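Local coordinates for putative branched chain amino acid ABC transporter, periplasmic amino acid-binding protein (Brucella ovis, PDB 4XFK) that probably binds branched-chain and other small amino acids in the periplasm and serves as the substrate-binding component of an amino-acid ABC transport system, at residues P136-R141 and V170-T175; L227-A232 and G253-I258. The protein carries 1 engineered substitution. All blocks are in the same frame, centred on the assembly; numbering follows the deposited sequence. Where two conformers were deposited one is given.

Interaction 1 (P136-R141 and V170-T175); sequences PNAAIR and VDVENT. Engineered in segment 136-141: R141 (natural residue His).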
loop_
_atom_site.group_PDB
_atom_site.type_symbol
_atom_site.label_atom_id
_atom_site.label_comp_id
_atom_site.label_asym_id
_atom_site.label_seq_id
_atom_site.Cartn_x
_atom_site.Cartn_y
_atom_site.Cartn_z
ATOM N N PRO A 136 0.465 -2.414 -3.955
ATOM C CA PRO A 136 -0.414 -3.556 -4.240
ATOM C C PRO A 136 -1.891 -3.170 -4.185
ATOM O O PRO A 136 -2.275 -2.037 -3.858
ATOM C CB PRO A 136 -0.089 -4.549 -3.116
ATOM C CG PRO A 136 1.306 -4.169 -2.685
ATOM C CD PRO A 136 1.343 -2.670 -2.800
ATOM N N ASN A 137 -2.719 -4.140 -4.541
ATOM C CA ASN A 137 -4.157 -4.050 -4.349
ATOM C C ASN A 137 -4.619 -5.358 -3.704
ATOM O O ASN A 137 -3.803 -6.265 -3.492
ATOM C CB ASN A 137 -4.871 -3.749 -5.675
ATOM C CG ASN A 137 -4.632 -4.815 -6.719
ATOM O OD1 ASN A 137 -4.782 -6.007 -6.447
ATOM N ND2 ASN A 137 -4.238 -4.392 -7.920
ATOM N N ALA A 138 -5.906 -5.469 -3.394
ATOM C CA ALA A 138 -6.394 -6.643 -2.675
ATOM C C ALA A 138 -6.065 -7.952 -3.385
ATOM O O ALA A 138 -5.734 -8.948 -2.743
ATOM C CB ALA A 138 -7.896 -6.537 -2.449
ATOM N N ALA A 139 -6.165 -7.944 -4.707
ATOM C CA ALA A 139 -5.914 -9.155 -5.484
ATOM C C ALA A 139 -4.452 -9.574 -5.400
ATOM O O ALA A 139 -4.139 -10.743 -5.175
ATOM C CB ALA A 139 -6.346 -8.967 -6.938
ATOM N N ILE A 140 -3.554 -8.614 -5.573
ATOM C CA ILE A 140 -2.132 -8.909 -5.499
ATOM C C ILE A 140 -1.750 -9.389 -4.093
ATOM O O ILE A 140 -1.042 -10.391 -3.943
ATOM C CB ILE A 140 -1.289 -7.675 -5.888
ATOM C CG1 ILE A 140 -1.571 -7.266 -7.346
ATOM C CG2 ILE A 140 0.190 -7.941 -5.645
ATOM C CD1 ILE A 140 -0.950 -5.928 -7.746
ATOM N N ARG A 141 -2.212 -8.673 -3.065
ATOM C CA ARG A 141 -1.901 -9.046 -1.686
ATOM C C ARG A 141 -2.300 -10.490 -1.383
ATOM O O ARG A 141 -1.507 -11.274 -0.847
ATOM C CB ARG A 141 -2.625 -8.137 -0.687
ATOM C CG ARG A 141 -2.127 -6.702 -0.603
ATOM C CD ARG A 141 -0.767 -6.555 0.043
ATOM N NE ARG A 141 -0.516 -5.139 0.294
ATOM C CZ ARG A 141 0.584 -4.655 0.862
ATOM N NH1 ARG A 141 1.546 -5.471 1.269
ATOM N NH2 ARG A 141 0.724 -3.345 1.019
ATOM N N VAL A 170 -14.006 -5.607 2.142
ATOM C CA VAL A 170 -14.903 -6.361 1.283
ATOM C C VAL A 170 -14.118 -6.969 0.120
ATOM O O VAL A 170 -14.315 -8.134 -0.218
ATOM C CB VAL A 170 -16.039 -5.450 0.791
ATOM C CG1 VAL A 170 -16.837 -6.108 -0.335
ATOM C CG2 VAL A 170 -16.945 -5.093 1.965
ATOM N N ASP A 171 -13.209 -6.192 -0.469
ATOM C CA ASP A 171 -12.394 -6.712 -1.560
ATOM C C ASP A 171 -11.486 -7.853 -1.103
ATOM O O ASP A 171 -11.274 -8.821 -1.846
ATOM C CB ASP A 171 -11.529 -5.610 -2.179
ATOM C CG ASP A 171 -12.316 -4.634 -3.031
ATOM O OD1 ASP A 171 -13.444 -4.950 -3.451
ATOM O OD2 ASP A 171 -11.779 -3.543 -3.302
ATOM N N VAL A 172 -10.935 -7.749 0.107
ATOM C CA VAL A 172 -10.117 -8.840 0.625
ATOM C C VAL A 172 -10.961 -10.104 0.789
ATOM O O VAL A 172 -10.570 -11.183 0.332
ATOM C CB VAL A 172 -9.416 -8.480 1.965
ATOM C CG1 VAL A 172 -8.713 -9.713 2.538
ATOM C CG2 VAL A 172 -8.424 -7.336 1.759
ATOM N N GLU A 173 -12.109 -9.978 1.440
ATOM C CA GLU A 173 -12.977 -11.138 1.595
ATOM C C GLU A 173 -13.329 -11.761 0.247
ATOM O O GLU A 173 -13.240 -12.980 0.072
ATOM C CB GLU A 173 -14.262 -10.778 2.335
ATOM C CG GLU A 173 -15.158 -11.999 2.552
ATOM C CD GLU A 173 -16.466 -11.670 3.233
ATOM O OE1 GLU A 173 -16.462 -11.457 4.460
ATOM O OE2 GLU A 173 -17.505 -11.649 2.540
ATOM N N ASN A 174 -13.732 -10.931 -0.714
ATOM C CA ASN A 174 -14.130 -11.445 -2.020
ATOM C C ASN A 174 -12.962 -12.139 -2.724
ATOM O O ASN A 174 -13.133 -13.171 -3.363
ATOM C CB ASN A 174 -14.715 -10.334 -2.897
ATOM C CG ASN A 174 -16.082 -9.865 -2.421
ATOM O OD1 ASN A 174 -16.774 -10.570 -1.688
ATOM N ND2 ASN A 174 -16.481 -8.674 -2.852
ATOM N N THR A 175 -11.769 -11.574 -2.583
ATOM C CA THR A 175 -10.559 -12.157 -3.160
ATOM C C THR A 175 -10.220 -13.505 -2.528
ATOM O O THR A 175 -9.972 -14.485 -3.229
ATOM C CB THR A 175 -9.366 -11.206 -2.978
ATOM O OG1 THR A 175 -9.621 -9.977 -3.667
ATOM C CG2 THR A 175 -8.092 -11.832 -3.521
#

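Interaction 2 (L227-A232 and G253-I258); sequences LLMKAA and GNAGAI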
loop_
_atom_site.group_PDB
_atom_site.type_symbol
_atom_site.label_atom_id
_atom_site.label_comp_id
_atom_site.label_asym_id
_atom_site.label_seq_id
_atom_site.Cartn_x
_atom_site.Cartn_y
_atom_site.Cartn_z
ATOM N N LEU A 227 -5.185 -4.790 17.909
ATOM C CA LEU A 227 -5.978 -5.304 19.022
ATOM C C LEU A 227 -6.477 -6.716 18.750
ATOM O O LEU A 227 -6.723 -7.486 19.678
ATOM C CB LEU A 227 -7.144 -4.370 19.351
ATOM C CG LEU A 227 -6.750 -2.965 19.810
ATOM C CD1 LEU A 227 -7.991 -2.147 20.131
ATOM C CD2 LEU A 227 -5.772 -3.014 20.999
ATOM N N LEU A 228 -6.622 -7.056 17.472
ATOM C CA LEU A 228 -6.951 -8.418 17.083
ATOM C C LEU A 228 -5.796 -9.357 17.458
ATOM O O LEU A 228 -6.019 -10.438 18.016
ATOM C CB LEU A 228 -7.252 -8.480 15.583
ATOM C CG LEU A 228 -7.548 -9.860 14.990
ATOM C CD1 LEU A 228 -8.677 -10.585 15.730
ATOM C CD2 LEU A 228 -7.867 -9.728 13.495
ATOM N N MET A 229 -4.564 -8.943 17.160
ATOM C CA MET A 229 -3.382 -9.721 17.532
ATOM C C MET A 229 -3.283 -9.878 19.047
ATOM O O MET A 229 -2.968 -10.954 19.552
ATOM C CB MET A 229 -2.099 -9.075 16.994
ATOM C CG MET A 229 -1.969 -9.096 15.478
ATOM S SD MET A 229 -2.164 -10.738 14.748
ATOM C CE MET A 229 -0.667 -11.555 15.314
ATOM N N LYS A 230 -3.548 -8.798 19.776
ATOM C CA LYS A 230 -3.501 -8.854 21.233
ATOM C C LYS A 230 -4.509 -9.861 21.796
ATOM O O LYS A 230 -4.187 -10.648 22.691
ATOM C CB LYS A 230 -3.743 -7.467 21.828
ATOM C CG LYS A 230 -3.610 -7.424 23.336
ATOM C CD LYS A 230 -3.627 -6.003 23.851
ATOM C CE LYS A 230 -3.503 -5.988 25.365
ATOM N NZ LYS A 230 -3.299 -4.611 25.870
ATOM N N ALA A 231 -5.731 -9.829 21.273
ATOM C CA ALA A 231 -6.766 -10.768 21.699
ATOM C C ALA A 231 -6.386 -12.202 21.339
ATOM O O ALA A 231 -6.600 -13.124 22.131
ATOM C CB ALA A 231 -8.109 -10.396 21.088
ATOM N N ALA A 232 -5.815 -12.390 20.150
ATOM C CA ALA A 232 -5.343 -13.708 19.727
ATOM C C ALA A 232 -4.278 -14.216 20.693
ATOM O O ALA A 232 -4.297 -15.381 21.095
ATOM C CB ALA A 232 -4.803 -13.657 18.300
ATOM N N GLY A 253 4.954 -7.023 18.743
ATOM C CA GLY A 253 4.957 -6.844 20.182
ATOM C C GLY A 253 3.646 -7.326 20.789
ATOM O O GLY A 253 3.639 -8.049 21.787
ATOM N N ASN A 254 2.526 -6.951 20.180
ATOM C CA ASN A 254 1.225 -7.360 20.697
ATOM C C ASN A 254 0.983 -8.859 20.577
ATOM O O ASN A 254 0.231 -9.435 21.360
ATOM C CB ASN A 254 0.093 -6.599 20.009
ATOM C CG ASN A 254 -0.170 -5.251 20.636
ATOM O OD1 ASN A 254 0.637 -4.738 21.414
ATOM N ND2 ASN A 254 -1.303 -4.662 20.292
ATOM N N ALA A 255 1.618 -9.490 19.592
ATOM C CA ALA A 255 1.502 -10.936 19.401
ATOM C C ALA A 255 2.039 -11.714 20.591
ATOM O O ALA A 255 1.568 -12.813 20.877
ATOM C CB ALA A 255 2.222 -11.363 18.127
ATOM N N GLY A 256 3.031 -11.143 21.272
ATOM C CA GLY A 256 3.623 -11.779 22.432
ATOM C C GLY A 256 3.995 -13.221 22.157
ATOM O O GLY A 256 4.696 -13.522 21.184
ATOM N N ALA A 257 3.461 -14.116 22.984
ATOM C CA ALA A 257 3.818 -15.531 22.968
ATOM C C ALA A 257 3.456 -16.278 21.679
ATOM O O ALA A 257 3.992 -17.357 21.426
ATOM C CB ALA A 257 3.207 -16.239 24.178
ATOM N N ILE A 258 2.551 -15.728 20.871
ATOM C CA ILE A 258 2.142 -16.420 19.641
ATOM C C ILE A 258 2.764 -15.814 18.384
ATOM O O ILE A 258 2.298 -16.069 17.273
ATOM C CB ILE A 258 0.598 -16.481 19.461
ATOM C CG1 ILE A 258 0.005 -15.088 19.223
ATOM C CG2 ILE A 258 -0.059 -17.166 20.654
ATOM C CD1 ILE A 258 -1.421 -15.120 18.682
#

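Interaction 1 (P136-R141 and V170-T175)
A138 presents its methyl to one side of helix 167-184, where it meets D171, V172 and T175 in the second lobe of this periplasmic binding protein. Helices 138-152 and 167-184 are joined in sequence through strand 158-164 and pack directly against each other, a piece of the alternating alpha/beta architecture of the family. A138 CB lies 3.8 Å from D171 CB and 4.3 Å from V172 CG2, both carbon-to-carbon contacts. Backbones can come close here because so little side chain intervenes: the CA atoms of A138 and V172 are 5.4 Å apart. T175, one turn further along its helix than D171, completes the contact. With its OG1 beside its own backbone N (chi1 -62°), the hydroxyl turns back along its helix and donates to D171 O over 2.7 Å, entering from the opposite face of that carbonyl to T175 N. The same rotation leaves T175 CG2 facing the partner helix, 3.8 Å from A138 O and 4.0 Å from A139 CA. The D171 carboxylate instead accepts from the backbone N of L120 through OD2, tying this helix to the loop that also holds E118, the backbone partner of A138. N137, at the N-cap, starts the other helix: N137 OD1 accepts from I140 N at 3.0 Å, with an N-H...O angle of 166° and the donor tilted 31° from the carbonyl plane of the amide.

Interaction 2 (L227-A232 and G253-I258)
I258 reaches across to A232 with the end of its chain: I258 CD1 sits 3.6 Å from A232 C and 3.7 Å from A232 CB. With chi1 at 67°, CG1 is flanked by both backbone neighbours of CA, and the chain then runs extended (chi2 165°) to CD1. One turn earlier M229, in one of its two deposited conformers, bends back at chi2 and chi3, and there M229 CE comes 4.0 Å from A255 CB. At the outer margin N254 lies alongside K230, with N254 ND2 4.0 Å from K230 CB, while the lysine continues extended and leads its amine away. The backbones are close here, K230 CA standing 3.8 Å from N254 O. These pairs join helix 223-235 to the short helix 251-255 and the turn after it, neighbouring elements of the alpha/beta lobe linked through parallel strand 240-243. G256 leaves the helix with positive phi, and I258 N bonds to A255 O at 3.1 Å in the turn that brings isoleucine back to the partner helix. Farther out, ND2 of N254 donates to L226 O, S233 OG bonds to A255 O, and F241 of strand 240-243 backs both M229 and A232.

Both contacts pair neighbouring helical elements of the same lobe, but they share no element: their centres are about 24 Å apart and their nearest atoms about 11 Å. Interaction 1 is the more central, its centre about 12 Å from the centre of the chain, and it is a buried fit of small groups in which polar side-chain atoms are engaged with loops or their own helix. Interaction 2 lies farther out, is partly buried and larger, 291 Å² against 167 Å², with the ends of isoleucine and methionine side chains reaching alanines and a more exposed margin where the asparagine amide lies against the lysine CB. Apolar touches carry both, and each gains hydrogen bonds to residues beyond its paired segments.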